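Local coordinates for protein transcriptional regulator, SorC family (Enterococcus faecalis, PDB 2O0M) that probably binds DNA and a carbohydrate as a transcriptional regulator of the SorC family, at residues R109-G115 with W328-A334; H241-R245 with T311-I316; F273-F277 with L292-L297. All blocks are in the same frame, centred on the assembly; numbering follows the deposited sequence.

Overall arrangement
All three contacts lie in the putative sugar-binding domain, on one mixed sheet. Contact 1 is the sheet itself: two parallel strands paired by backbone hydrogen bonds, partly buried, with side-chain polar groups at both ends of the pair. Contact 2, about 13 Å from it between centres, sets the end of strand 238-245 against the start of helix 313-320, with apolar packing inside, a lysine meeting phosphate beside it, and exposed Arg245 and Thr311 at its margin. The helix also touches contact 1, Ile316 packing on Leu329 and Thr331. Contact 3 is the buried one, aromatic rings against leucines with a single hydrogen bond across it; it meets contact 2 where Phe273 touches His241.

Contact 1 (R109-G115 with W328-A334); sequences RCIVVAG and WLITDEA
A chi1 of -172° swings the Arg109 side chain beside its carbonyl carbon, which lays CB and CG over the ring of Trp328, whose chi1 of -74° sets the indole beneath them. CG stands 3.7 Å from the centroid of the six-membered ring, a CH-pi contact over the face, while CD1 of Ile111 touches the edge near the ring plane, 4.0 Å from CE3. Arginine suits the place because its carbons cover the indole while NH2 reaches a salt bridge with Glu98. On the other sheet face the smaller Cys110 meets Thr331, SG to CG2 at 3.7 Å.

The strands run parallel, joined by alternating bonds: Leu329 N to Arg109 O, Ile111 N to Leu329 O, Thr331 N to Ile111 O, and Val113 N to Thr331 O. Beyond, Glu333 N bonds Val113 O (3.0 Å), the anti lone pair of Glu333 OE1 takes Gly115 N at 3.0 Å, and Ala334 N bonds Gly115 O at 3.2 Å.

Asp332 caps the helix, OD1 accepting from Ala335 N and OD2 bonding Ser117. The carboxylate and the carbonyls of Val113 and loop residue Gly115 satisfy these amides, so the pairing passes unbroken into the first turn of helix 333-339.

Contact 2 (H241-R245 with T311-I316); sequences HSIGR and TKAKAI. With PO4 (phosphate ion), chain B.
Lys312 NZ holds the phosphate and the strand end together, giving a 2.7 Å hydrogen bond to O1 of the phosphate and one of 2.8 Å to the carbonyl oxygen of Ile243. It approaches that carbonyl tilted 34° from its plane, and a second link to phosphate O2 is weak. Lysine fits here because its chain, extended beyond CG (chi3 -179°), spans from the helix start to the strand and delivers a positive charge to the anion. Thr153 OG1 and Arg252 NH1 also hydrogen-bond the phosphate, which probably comes from the crystallisation liquor. Ser242 OG lies 3.1 Å from Lys312 NZ and is hydrogen-bonded to the carbonyl of Ile306.

Farther out, the guanidinium of Arg245 meets Thr311 O at its edge, near its plane, but the bond from NE is weak, bent to 123°. The hydroxyl of Thr311 turns instead to Asp118.

Strand 238-245 is a parallel neighbour of strand 302-306, and the chain leaves the latter to form helix 313-320 before returning as strand 328-332, a beta-alpha-beta crossover consistent with the Rossmann-like clan of the domain. The phosphate lies near the C-terminal end of strand 238-245, the side where Rossmann-like folds commonly bind ligands; whether it marks a natural site is not established.

Beneath the polar layer the packing is apolar. CG2 of Ile243 rests 4.1 Å from CB of Ala315, and its CD1 reaches CG1 of Ile316 at 4.2 Å. Alanine at 315 lets the helix approach closely: its CB stands 3.5 Å from Gly244 O. Ile316, branched and buried, also packs on Ala335 and Ile339 of helix 333-339.

Contact 3 (F273-F277 with L292-L297); sequences FGYFF and LQLKNL
The ring of Phe273 has CD2 of Leu292 over one face, 4.1 Å from the ring centroid and displaced toward the rim. CD1 of Leu297 comes obliquely to the same ring, 3.4 Å from CE2. Tyr275 likewise carries an aliphatic group on a face, CB of Leu294, which lies 3.9 Å from its centroid, while CB of Phe273 sits at the edge of the tyrosine in its plane. Phe277 receives the other end of Leu294 at its own edge, where CD2 approaches CZ at 4.1 Å.

Leu294 is therefore wedged among all three rings: CB over Tyr275, CD1 beside Phe273, CD2 at Phe277. Its chi1 of -171° places CG beside the carbonyl carbon, from where the methyls reach Phe273 and Phe277. A leucine suits this place because its forked end can serve two rings at once.

The one hydrogen bond across the contact runs from Leu294 N to Tyr275 OH, 3.1 Å long and nearly straight at 166°. Tyrosine suits the place because its hydroxyl accepts from a main-chain amide. Nearby, Arg177 donates to Leu292 O.

Phe273 also meets the ring of His241 and Tyr319 of helix 313-320, and Phe277 meets Tyr319 edge-to-face. The arrangement is that of a hydrophobic core in which the antiparallel part of the mixed sheet (270-272, 275-277, 283-286) is covered by the irregular connection leading to parallel strand 302-306.

Contact 1 (R109-G115 with W328-A334)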
loop_
_atom_site.group_PDB
_atom_site.type_symbol
_atom_site.label_atom_id
_atom_site.label_comp_id
_atom_site.label_asym_id
_atom_site.label_seq_id
_atom_site.Cartn_x
_atom_site.Cartn_y
_atom_site.Cartn_z
ATOM N N ARG A 109 -3.416 0.755 15.942
ATOM C CA ARG A 109 -2.183 1.391 16.293
ATOM C C ARG A 109 -1.849 2.432 15.262
ATOM O O ARG A 109 -2.042 2.228 14.081
ATOM C CB ARG A 109 -1.084 0.331 16.352
ATOM C CG ARG A 109 0.238 0.797 16.884
ATOM C CD ARG A 109 0.161 1.154 18.347
ATOM N NE ARG A 109 0.906 2.386 18.572
ATOM C CZ ARG A 109 2.231 2.455 18.663
ATOM N NH1 ARG A 109 2.984 1.362 18.572
ATOM N NH2 ARG A 109 2.808 3.632 18.855
ATOM N N CYS A 110 -1.347 3.560 15.733
ATOM C CA CYS A 110 -0.802 4.570 14.854
ATOM C C CYS A 110 0.585 4.900 15.384
ATOM O O CYS A 110 0.759 5.108 16.587
ATOM C CB CYS A 110 -1.688 5.815 14.809
ATOM S SG CYS A 110 -1.017 7.109 13.746
ATOM N N ILE A 111 1.570 4.890 14.491
ATOM C CA ILE A 111 2.927 5.325 14.808
ATOM C C ILE A 111 3.144 6.657 14.110
ATOM O O ILE A 111 2.999 6.750 12.899
ATOM C CB ILE A 111 3.982 4.306 14.343
ATOM C CG1 ILE A 111 3.767 2.983 15.076
ATOM C CG2 ILE A 111 5.394 4.836 14.621
ATOM C CD1 ILE A 111 4.436 1.790 14.436
ATOM N N VAL A 112 3.477 7.687 14.885
ATOM C CA VAL A 112 3.692 9.027 14.349
ATOM C C VAL A 112 5.186 9.357 14.423
ATOM O O VAL A 112 5.754 9.520 15.510
ATOM C CB VAL A 112 2.888 10.099 15.122
ATOM C CG1 VAL A 112 3.200 11.484 14.586
ATOM C CG2 VAL A 112 1.392 9.828 15.041
ATOM N N VAL A 113 5.818 9.430 13.257
ATOM C CA VAL A 113 7.242 9.718 13.151
ATOM C C VAL A 113 7.468 11.226 13.202
ATOM O O VAL A 113 6.688 12.002 12.642
ATOM C CB VAL A 113 7.813 9.128 11.838
ATOM C CG1 VAL A 113 9.269 9.540 11.620
ATOM C CG2 VAL A 113 7.674 7.605 11.856
ATOM N N ALA A 114 8.554 11.630 13.864
ATOM C CA ALA A 114 8.873 13.037 13.996
ATOM C C ALA A 114 9.077 13.639 12.620
ATOM O O ALA A 114 9.746 13.051 11.775
ATOM C CB ALA A 114 10.130 13.238 14.852
ATOM N N GLY A 115 8.496 14.816 12.409
ATOM C CA GLY A 115 8.786 15.611 11.234
ATOM C C GLY A 115 7.697 15.617 10.182
ATOM O O GLY A 115 6.548 15.248 10.440
ATOM N N TRP A 328 -2.555 -0.910 11.109
ATOM C CA TRP A 328 -1.550 -0.061 11.744
ATOM C C TRP A 328 -1.278 1.066 10.754
ATOM O O TRP A 328 -0.988 0.805 9.584
ATOM C CB TRP A 328 -0.244 -0.825 11.980
ATOM C CG TRP A 328 -0.257 -1.816 13.095
ATOM C CD1 TRP A 328 -1.158 -2.817 13.293
ATOM C CD2 TRP A 328 0.721 -1.945 14.134
ATOM N NE1 TRP A 328 -0.823 -3.542 14.420
ATOM C CE2 TRP A 328 0.326 -3.023 14.949
ATOM C CE3 TRP A 328 1.878 -1.237 14.466
ATOM C CZ2 TRP A 328 1.053 -3.418 16.064
ATOM C CZ3 TRP A 328 2.602 -1.637 15.585
ATOM C CH2 TRP A 328 2.182 -2.713 16.364
ATOM N N LEU A 329 -1.363 2.312 11.213
ATOM C CA LEU A 329 -1.056 3.460 10.359
ATOM C C LEU A 329 0.295 4.029 10.766
ATOM O O LEU A 329 0.462 4.481 11.900
ATOM C CB LEU A 329 -2.132 4.540 10.466
ATOM C CG LEU A 329 -1.842 5.860 9.735
ATOM C CD1 LEU A 329 -1.709 5.652 8.232
ATOM C CD2 LEU A 329 -2.914 6.889 10.031
ATOM N N ILE A 330 1.252 3.986 9.845
ATOM C CA ILE A 330 2.547 4.653 10.023
ATOM C C ILE A 330 2.456 5.985 9.296
ATOM O O ILE A 330 2.196 6.031 8.094
ATOM C CB ILE A 330 3.717 3.845 9.447
ATOM C CG1 ILE A 330 3.779 2.477 10.134
ATOM C CG2 ILE A 330 5.025 4.631 9.607
ATOM C CD1 ILE A 330 4.765 1.515 9.545
ATOM N N THR A 331 2.662 7.067 10.030
ATOM C CA THR A 331 2.496 8.395 9.475
ATOM C C THR A 331 3.494 9.347 10.137
ATOM O O THR A 331 4.386 8.920 10.879
ATOM C CB THR A 331 1.027 8.860 9.658
ATOM O OG1 THR A 331 0.771 10.040 8.881
ATOM C CG2 THR A 331 0.663 9.078 11.129
ATOM N N ASP A 332 3.348 10.628 9.864
ATOM C CA ASP A 332 4.243 11.606 10.483
ATOM C C ASP A 332 3.485 12.710 11.194
ATOM O O ASP A 332 2.260 12.781 11.135
ATOM C CB ASP A 332 5.278 12.141 9.488
ATOM C CG ASP A 332 4.668 12.795 8.265
ATOM O OD1 ASP A 332 3.489 13.193 8.300
ATOM O OD2 ASP A 332 5.397 12.927 7.256
ATOM N N GLU A 333 4.237 13.540 11.910
ATOM C CA GLU A 333 3.663 14.629 12.679
ATOM C C GLU A 333 2.903 15.588 11.783
ATOM O O GLU A 333 1.863 16.108 12.167
ATOM C CB GLU A 333 4.754 15.411 13.422
ATOM C CG GLU A 333 5.327 14.712 14.641
ATOM C CD GLU A 333 6.261 15.623 15.448
ATOM O OE1 GLU A 333 7.304 16.048 14.904
ATOM O OE2 GLU A 333 5.954 15.917 16.628
ATOM N N ALA A 334 3.426 15.842 10.592
ATOM C CA ALA A 334 2.795 16.817 9.714
ATOM C C ALA A 334 1.390 16.363 9.319
ATOM O O ALA A 334 0.442 17.148 9.344
ATOM C CB ALA A 334 3.647 17.075 8.512
#

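Contact 2 (H241-R245 with T311-I316)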
loop_
_atom_site.group_PDB
_atom_site.type_symbol
_atom_site.label_atom_id
_atom_site.label_comp_id
_atom_site.label_asym_id
_atom_site.label_seq_id
_atom_site.Cartn_x
_atom_site.Cartn_y
_atom_site.Cartn_z
ATOM N N HIS A 241 0.810 -0.934 2.256
ATOM C CA HIS A 241 0.447 -0.016 1.195
ATOM C C HIS A 241 0.558 1.424 1.652
ATOM O O HIS A 241 0.595 1.693 2.848
ATOM C CB HIS A 241 -0.981 -0.318 0.741
ATOM C CG HIS A 241 -2.032 0.036 1.751
ATOM N ND1 HIS A 241 -2.284 -0.715 2.878
ATOM C CD2 HIS A 241 -2.911 1.064 1.782
ATOM C CE1 HIS A 241 -3.263 -0.155 3.569
ATOM N NE2 HIS A 241 -3.678 0.912 2.910
ATOM N N SER A 242 0.605 2.344 0.690
ATOM C CA SER A 242 0.393 3.753 0.985
ATOM C C SER A 242 -1.036 4.132 0.601
ATOM O O SER A 242 -1.871 3.281 0.244
ATOM C CB SER A 242 1.454 4.648 0.316
ATOM O OG SER A 242 1.415 5.973 0.823
ATOM N N ILE A 243 -1.323 5.416 0.735
ATOM C CA ILE A 243 -2.593 6.010 0.360
ATOM C C ILE A 243 -2.249 7.142 -0.575
ATOM O O ILE A 243 -1.445 8.019 -0.234
ATOM C CB ILE A 243 -3.349 6.530 1.598
ATOM C CG1 ILE A 243 -3.644 5.374 2.568
ATOM C CG2 ILE A 243 -4.649 7.221 1.202
ATOM C CD1 ILE A 243 -3.946 5.842 3.977
ATOM N N GLY A 244 -2.853 7.132 -1.755
ATOM C CA GLY A 244 -2.552 8.135 -2.768
ATOM C C GLY A 244 -3.542 9.277 -2.763
ATOM O O GLY A 244 -4.689 9.122 -2.335
ATOM N N ARG A 245 -3.077 10.432 -3.228
ATOM C CA ARG A 245 -3.935 11.566 -3.521
ATOM C C ARG A 245 -4.548 11.272 -4.899
ATOM O O ARG A 245 -3.825 11.090 -5.889
ATOM C CB ARG A 245 -3.111 12.864 -3.470
ATOM C CG ARG A 245 -2.550 13.134 -2.065
ATOM C CD ARG A 245 -1.550 14.282 -1.974
ATOM N NE ARG A 245 -2.183 15.549 -2.314
ATOM C CZ ARG A 245 -2.043 16.189 -3.475
ATOM N NH1 ARG A 245 -1.268 15.697 -4.432
ATOM N NH2 ARG A 245 -2.683 17.324 -3.686
ATOM N N THR A 311 0.240 17.169 3.097
ATOM C CA THR A 311 -0.429 17.111 1.797
ATOM C C THR A 311 -1.356 15.899 1.663
ATOM O O THR A 311 -2.252 15.900 0.825
ATOM C CB THR A 311 0.587 17.067 0.628
ATOM O OG1 THR A 311 1.440 15.914 0.751
ATOM C CG2 THR A 311 1.430 18.347 0.584
ATOM N N LYS A 312 -1.129 14.879 2.487
ATOM C CA LYS A 312 -1.910 13.637 2.430
ATOM C C LYS A 312 -3.009 13.537 3.489
ATOM O O LYS A 312 -3.739 12.540 3.533
ATOM C CB LYS A 312 -0.979 12.419 2.520
ATOM C CG LYS A 312 -0.305 12.076 1.193
ATOM C CD LYS A 312 0.187 10.629 1.156
ATOM C CE LYS A 312 0.884 10.317 -0.156
ATOM N NZ LYS A 312 1.234 8.878 -0.257
ATOM N N ALA A 313 -3.165 14.568 4.314
ATOM C CA ALA A 313 -4.148 14.519 5.395
ATOM C C ALA A 313 -5.558 14.186 4.884
ATOM O O ALA A 313 -6.256 13.360 5.460
ATOM C CB ALA A 313 -4.162 15.829 6.159
ATOM N N LYS A 314 -5.979 14.840 3.811
ATOM C CA LYS A 314 -7.316 14.608 3.264
ATOM C C LYS A 314 -7.468 13.188 2.722
ATOM O O LYS A 314 -8.470 12.517 2.981
ATOM C CB LYS A 314 -7.632 15.623 2.170
ATOM C CG LYS A 314 -7.839 17.038 2.682
ATOM C CD LYS A 314 -7.939 18.020 1.538
ATOM C CE LYS A 314 -8.650 19.303 1.940
ATOM N NZ LYS A 314 -8.136 19.897 3.202
ATOM N N ALA A 315 -6.458 12.725 1.990
ATOM C CA ALA A 315 -6.498 11.375 1.412
ATOM C C ALA A 315 -6.514 10.321 2.517
ATOM O O ALA A 315 -7.246 9.329 2.439
ATOM C CB ALA A 315 -5.312 11.156 0.501
ATOM N N ILE A 316 -5.682 10.523 3.533
ATOM C CA ILE A 316 -5.626 9.609 4.681
ATOM C C ILE A 316 -6.997 9.506 5.362
ATOM O O ILE A 316 -7.505 8.412 5.601
ATOM C CB ILE A 316 -4.545 10.039 5.698
ATOM C CG1 ILE A 316 -3.150 9.837 5.094
ATOM C CG2 ILE A 316 -4.666 9.245 6.991
ATOM C CD1 ILE A 316 -2.048 10.604 5.836
HETATM P P PO4 B . 2.662 7.963 -3.416
HETATM O O1 PO4 B . 1.616 8.905 -2.943
HETATM O O2 PO4 B . 3.481 7.414 -2.309
HETATM O O3 PO4 B . 2.033 6.901 -4.262
HETATM O O4 PO4 B . 3.563 8.691 -4.366
#

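Contact 3 (F273-F277 with L292-L297)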
loop_
_atom_site.group_PDB
_atom_site.type_symbol
_atom_site.label_atom_id
_atom_site.label_comp_id
_atom_site.label_asym_id
_atom_site.label_seq_id
_atom_site.Cartn_x
_atom_site.Cartn_y
_atom_site.Cartn_z
ATOM N N PHE A 273 -5.065 0.601 -3.592
ATOM C CA PHE A 273 -5.295 -0.709 -4.247
ATOM C C PHE A 273 -6.085 -0.621 -5.559
ATOM O O PHE A 273 -6.665 -1.619 -6.008
ATOM C CB PHE A 273 -6.005 -1.693 -3.317
ATOM C CG PHE A 273 -5.405 -1.819 -1.960
ATOM C CD1 PHE A 273 -4.252 -2.548 -1.757
ATOM C CD2 PHE A 273 -6.034 -1.257 -0.866
ATOM C CE1 PHE A 273 -3.714 -2.671 -0.469
ATOM C CE2 PHE A 273 -5.494 -1.379 0.405
ATOM C CZ PHE A 273 -4.350 -2.076 0.592
ATOM N N GLY A 274 -6.108 0.551 -6.187
ATOM C CA GLY A 274 -6.880 0.734 -7.412
ATOM C C GLY A 274 -8.344 1.037 -7.180
ATOM O O GLY A 274 -9.171 0.900 -8.112
ATOM N N TYR A 275 -8.670 1.420 -5.945
ATOM C CA TYR A 275 -9.982 1.971 -5.597
ATOM C C TYR A 275 -9.837 3.448 -5.307
ATOM O O TYR A 275 -8.837 3.867 -4.719
ATOM C CB TYR A 275 -10.569 1.288 -4.359
ATOM C CG TYR A 275 -10.726 -0.215 -4.503
ATOM C CD1 TYR A 275 -11.927 -0.784 -4.899
ATOM C CD2 TYR A 275 -9.655 -1.065 -4.253
ATOM C CE1 TYR A 275 -12.061 -2.157 -5.034
ATOM C CE2 TYR A 275 -9.771 -2.433 -4.388
ATOM C CZ TYR A 275 -10.973 -2.986 -4.767
ATOM O OH TYR A 275 -11.069 -4.358 -4.887
ATOM N N PHE A 276 -10.840 4.234 -5.707
ATOM C CA PHE A 276 -10.848 5.672 -5.444
ATOM C C PHE A 276 -11.978 6.040 -4.498
ATOM O O PHE A 276 -13.091 5.567 -4.667
ATOM C CB PHE A 276 -10.965 6.442 -6.758
ATOM C CG PHE A 276 -9.755 6.299 -7.623
ATOM C CD1 PHE A 276 -8.749 7.251 -7.576
ATOM C CD2 PHE A 276 -9.575 5.171 -8.418
ATOM C CE1 PHE A 276 -7.615 7.114 -8.331
ATOM C CE2 PHE A 276 -8.422 5.017 -9.175
ATOM C CZ PHE A 276 -7.447 5.985 -9.136
ATOM N N PHE A 277 -11.673 6.883 -3.514
ATOM C CA PHE A 277 -12.601 7.199 -2.420
ATOM C C PHE A 277 -12.891 8.699 -2.350
ATOM O O PHE A 277 -11.983 9.515 -2.452
ATOM C CB PHE A 277 -12.010 6.763 -1.078
ATOM C CG PHE A 277 -11.589 5.319 -1.037
ATOM C CD1 PHE A 277 -12.426 4.345 -0.491
ATOM C CD2 PHE A 277 -10.348 4.929 -1.535
ATOM C CE1 PHE A 277 -12.031 3.021 -0.448
ATOM C CE2 PHE A 277 -9.957 3.604 -1.501
ATOM C CZ PHE A 277 -10.807 2.641 -0.961
ATOM N N LEU A 292 -5.609 -8.511 -5.229
ATOM C CA LEU A 292 -6.369 -8.385 -3.986
ATOM C C LEU A 292 -7.720 -7.699 -4.132
ATOM O O LEU A 292 -7.826 -6.667 -4.781
ATOM C CB LEU A 292 -5.538 -7.595 -2.964
ATOM C CG LEU A 292 -6.290 -7.214 -1.689
ATOM C CD1 LEU A 292 -6.179 -8.324 -0.644
ATOM C CD2 LEU A 292 -5.803 -5.892 -1.132
ATOM N N GLN A 293 -8.744 -8.267 -3.496
ATOM C CA GLN A 293 -10.028 -7.583 -3.322
ATOM C C GLN A 293 -10.063 -6.763 -2.033
ATOM O O GLN A 293 -9.662 -7.246 -0.980
ATOM C CB GLN A 293 -11.160 -8.594 -3.246
ATOM C CG GLN A 293 -11.309 -9.457 -4.452
ATOM C CD GLN A 293 -12.505 -10.393 -4.341
ATOM O OE1 GLN A 293 -13.636 -9.946 -4.137
ATOM N NE2 GLN A 293 -12.260 -11.691 -4.475
ATOM N N LEU A 294 -10.579 -5.542 -2.108
ATOM C CA LEU A 294 -10.698 -4.686 -0.932
ATOM C C LEU A 294 -11.415 -5.414 0.209
ATOM O O LEU A 294 -10.971 -5.368 1.359
ATOM C CB LEU A 294 -11.453 -3.402 -1.289
ATOM C CG LEU A 294 -11.520 -2.271 -0.261
ATOM C CD1 LEU A 294 -10.142 -1.740 0.043
ATOM C CD2 LEU A 294 -12.404 -1.160 -0.787
ATOM N N LYS A 295 -12.509 -6.102 -0.119
ATOM C CA LYS A 295 -13.311 -6.797 0.900
ATOM C C LYS A 295 -12.496 -7.823 1.694
ATOM O O LYS A 295 -12.802 -8.111 2.856
ATOM C CB LYS A 295 -14.544 -7.480 0.279
ATOM C CG LYS A 295 -14.285 -8.839 -0.354
ATOM C CD LYS A 295 -15.585 -9.498 -0.799
ATOM C CE LYS A 295 -15.347 -10.875 -1.390
ATOM N NZ LYS A 295 -16.510 -11.281 -2.237
ATOM N N ASN A 296 -11.475 -8.388 1.068
ATOM C CA ASN A 296 -10.694 -9.442 1.706
ATOM C C ASN A 296 -9.600 -8.915 2.625
ATOM O O ASN A 296 -9.004 -9.687 3.371
ATOM C CB ASN A 296 -10.102 -10.379 0.660
ATOM C CG ASN A 296 -11.165 -11.220 -0.049
ATOM O OD1 ASN A 296 -12.237 -11.504 0.496
ATOM N ND2 ASN A 296 -10.862 -11.623 -1.270
ATOM N N LEU A 297 -9.337 -7.609 2.588
ATOM C CA LEU A 297 -8.377 -7.029 3.536
ATOM C C LEU A 297 -8.788 -7.284 4.972
ATOM O O LEU A 297 -7.928 -7.473 5.825
ATOM C CB LEU A 297 -8.242 -5.519 3.353
ATOM C CG LEU A 297 -7.369 -4.982 2.241
ATOM C CD1 LEU A 297 -7.312 -3.471 2.398
ATOM C CD2 LEU A 297 -5.967 -5.579 2.308
#